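Local coordinates for hydrogenase 2 maturation peptidase (Thaumarchaeota archaeon SCGC AB-539-E09, PDB 5TTX), which is probably an endopeptidase that trims the large subunit of a nickel-iron hydrogenase during its maturation, at residues L79-L84 with E122-G127. Numbering follows the deposited sequence. Where two conformers were deposited one is given.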
ATOM      1  N   LEU A  79     -33.253 -17.517  32.393  1.00 30.72           N
ATOM      2  CA  LEU A  79     -33.000 -17.025  31.045  1.00 34.59           C
ATOM      3  C   LEU A  79     -31.924 -15.950  31.079  1.00 31.40           C
ATOM      4  O   LEU A  79     -31.763 -15.238  32.073  1.00 33.04           O
ATOM      5  CB  LEU A  79     -34.271 -16.451  30.388  1.00 23.21           C
ATOM      6  CG  LEU A  79     -35.330 -17.468  29.954  1.00 34.60           C
ATOM      7  CD1 LEU A  79     -36.549 -16.759  29.277  1.00 28.97           C
ATOM      8  CD2 LEU A  79     -34.727 -18.540  29.049  1.00 28.11           C
ATOM      9  N   SER A  80     -31.204 -15.828  29.969  1.00 34.13           N
ATOM     10  CA  SER A  80     -30.058 -14.931  29.856  1.00 31.02           C
ATOM     11  C   SER A  80     -30.091 -14.292  28.478  1.00 31.87           C
ATOM     12  O   SER A  80     -29.993 -14.995  27.465  1.00 36.90           O
ATOM     13  CB  SER A  80     -28.749 -15.698  30.045  1.00 31.76           C
ATOM     14  OG  SER A  80     -27.744 -14.838  30.503  1.00 48.21           O
ATOM     15  N   LYS A  81     -30.215 -12.976  28.424  1.00 31.02           N
ATOM     16  CA  LYS A  81     -30.248 -12.267  27.154  1.00 26.59           C
ATOM     17  C   LYS A  81     -28.927 -11.538  26.975  1.00 33.96           C
ATOM     18  O   LYS A  81     -28.461 -10.854  27.888  1.00 40.49           O
ATOM     19  CB  LYS A  81     -31.421 -11.280  27.095  1.00 29.61           C
ATOM     20  CG  LYS A  81     -31.539 -10.529  25.763  1.00 41.82           C
ATOM     21  CD  LYS A  81     -32.791  -9.654  25.729  1.00 43.93           C
ATOM     22  CE  LYS A  81     -32.950  -8.878  27.025  1.00 55.18           C
ATOM     23  NZ  LYS A  81     -32.512  -7.462  26.867  1.00 71.94           N
ATOM     24  N   SER A  82     -28.328 -11.673  25.806  1.00 32.63           N
ATOM     25  CA  SER A  82     -27.103 -10.955  25.517  1.00 29.93           C
ATOM     26  C   SER A  82     -27.146 -10.465  24.080  1.00 35.66           C
ATOM     27  O   SER A  82     -27.976 -10.883  23.267  1.00 37.36           O
ATOM     28  CB  SER A  82     -25.858 -11.841  25.750  1.00 25.33           C
ATOM     29  OG  SER A  82     -25.981 -13.058  25.050  1.00 33.49           O
ATOM     30  N   ILE A  83     -26.197  -9.599  23.776  1.00 39.38           N
ATOM     31  CA  ILE A  83     -26.083  -8.944  22.489  1.00 41.99           C
ATOM     32  C   ILE A  83     -24.673  -9.184  21.972  1.00 47.46           C
ATOM     33  O   ILE A  83     -23.693  -8.976  22.693  1.00 53.96           O
ATOM     34  CB  ILE A  83     -26.363  -7.438  22.620  1.00 44.74           C
ATOM     35  CG1 ILE A  83     -27.755  -7.217  23.225  1.00 39.65           C
ATOM     36  CG2 ILE A  83     -26.184  -6.730  21.284  1.00 42.32           C
ATOM     37  CD1 ILE A  83     -28.882  -7.626  22.309  1.00 40.15           C
ATOM     38  N   LEU A  84     -24.573  -9.628  20.743  1.00 41.20           N
ATOM     39  CA  LEU A  84     -23.318  -9.646  20.026  1.00 36.21           C
ATOM     40  C   LEU A  84     -23.248  -8.381  19.175  1.00 40.50           C
ATOM     41  O   LEU A  84     -23.999  -8.240  18.208  1.00 40.98           O
ATOM     42  CB  LEU A  84     -23.218 -10.890  19.158  1.00 28.95           C
ATOM     43  CG  LEU A  84     -21.923 -10.844  18.361  1.00 41.08           C
ATOM     44  CD1 LEU A  84     -20.751 -10.936  19.349  1.00 39.58           C
ATOM     45  CD2 LEU A  84     -21.888 -11.970  17.335  1.00 48.32           C
ATOM     46  N   GLU A 122     -28.063  -6.284  14.110  0.50 40.51           N
ATOM     47  CA  GLU A 122     -28.954  -6.533  15.246  0.50 41.80           C
ATOM     48  C   GLU A 122     -28.958  -8.026  15.581  0.50 34.20           C
ATOM     49  O   GLU A 122     -29.694  -8.804  14.967  0.50 28.12           O
ATOM     50  CB  GLU A 122     -30.360  -6.032  14.930  0.50 39.02           C
ATOM     51  CG  GLU A 122     -30.397  -4.577  14.580  0.50 43.72           C
ATOM     52  CD  GLU A 122     -30.809  -3.716  15.750  0.50 52.87           C
ATOM     53  OE1 GLU A 122     -31.856  -4.018  16.360  0.50 55.42           O
ATOM     54  OE2 GLU A 122     -30.085  -2.747  16.064  0.50 55.41           O
ATOM     55  N   VAL A 123     -28.154  -8.409  16.578  0.50 38.64           N
ATOM     56  CA  VAL A 123     -27.968  -9.805  16.991  0.50 32.91           C
ATOM     57  C   VAL A 123     -28.219  -9.918  18.493  0.50 29.70           C
ATOM     58  O   VAL A 123     -27.559  -9.244  19.293  0.50 27.37           O
ATOM     59  CB  VAL A 123     -26.565 -10.333  16.642  0.50 33.23           C
ATOM     60  CG1 VAL A 123     -26.407 -11.802  17.082  0.50 31.41           C
ATOM     61  CG2 VAL A 123     -26.310 -10.207  15.152  0.50 29.96           C
ATOM     62  N   THR A 124     -29.145 -10.800  18.868  1.00 29.71           N
ATOM     63  CA  THR A 124     -29.620 -10.995  20.235  1.00 24.54           C
ATOM     64  C   THR A 124     -29.579 -12.497  20.541  1.00 30.05           C
ATOM     65  O   THR A 124     -29.927 -13.323  19.693  1.00 30.01           O
ATOM     66  CB  THR A 124     -31.043 -10.445  20.430  1.00 29.59           C
ATOM     67  OG1 THR A 124     -31.028  -9.019  20.409  1.00 35.10           O
ATOM     68  CG2 THR A 124     -31.665 -10.894  21.784  1.00 27.67           C
ATOM     69  N   LEU A 125     -29.120 -12.853  21.738  1.00 24.60           N
ATOM     70  CA  LEU A 125     -28.993 -14.256  22.114  1.00 24.43           C
ATOM     71  C   LEU A 125     -29.718 -14.443  23.432  1.00 28.68           C
ATOM     72  O   LEU A 125     -29.512 -13.669  24.375  1.00 27.82           O
ATOM     73  CB  LEU A 125     -27.537 -14.722  22.239  1.00 23.75           C
ATOM     74  CG  LEU A 125     -26.686 -14.729  20.980  1.00 34.65           C
ATOM     75  CD1 LEU A 125     -25.812 -13.455  20.929  1.00 31.87           C
ATOM     76  CD2 LEU A 125     -25.847 -15.953  20.955  1.00 32.82           C
ATOM     77  N   ILE A 126     -30.609 -15.427  23.458  1.00 23.07           N
ATOM     78  CA  ILE A 126     -31.376 -15.780  24.636  1.00 27.01           C
ATOM     79  C   ILE A 126     -31.006 -17.212  24.991  1.00 24.19           C
ATOM     80  O   ILE A 126     -31.334 -18.156  24.251  1.00 26.93           O
ATOM     81  CB  ILE A 126     -32.883 -15.633  24.387  1.00 30.91           C
ATOM     82  CG1 ILE A 126     -33.235 -14.143  24.192  1.00 27.26           C
ATOM     83  CG2 ILE A 126     -33.669 -16.270  25.516  1.00 22.75           C
ATOM     84  CD1 ILE A 126     -34.614 -13.922  23.571  1.00 35.04           C
ATOM     85  N   GLY A 127     -30.301 -17.377  26.103  1.00 27.70           N
ATOM     86  CA  GLY A 127     -29.898 -18.685  26.577  1.00 27.65           C
ATOM     87  C   GLY A 127     -30.756 -19.081  27.762  1.00 36.53           C
ATOM     88  O   GLY A 127     -31.218 -18.220  28.523  1.00 33.62           O
TER
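Val123 meets Leu84 across the two antiparallel segments: Val123 O takes a weak bond from Leu84 N at 3.3 Å, and in the conformer given Val123 CG1 lies against Leu84 CB at 3.9 Å. Thr124, in a non-hydrogen-bonded pair with Ile83, crosses that side chain at an angle; its CG2 meets Lys81 CG at 4.0 Å, so the methyl packs on the aliphatic part of the lysine. Leu125 and Ser82 form a hydrogen-bonded pair, Ser82 N to Leu125 O and Leu125 N to Ser82 O, both 2.7 Å. The Leu125 side chain lies on the same face as Ser82, its CB 3.6 Å from Ser82 OG and its CD1 against Leu84 CB. Ser82 OG itself bonds to Gln95 of the second subunit. Ile126 shares the face of Lys81 and Thr124, and its CG2 touches Leu79 CD2 at 4.3 Å. Gly127 forms a second hydrogen-bonded pair: its N reaches Ser80 O at 2.8 Å almost straight (165°), whereas the return bond from Ser80 N to Gly127 O is more bent (138°). Strand 79-83 is the outermost strand of the mixed sheet within this chain, antiparallel to strand 122-128, which bonds on its other side to strand 63-69. The face bearing Ser82 and Leu125 forms part of the contact with the second subunit, where both meet Arg98, while Leu79 and Ile126 pack against helix 141-158.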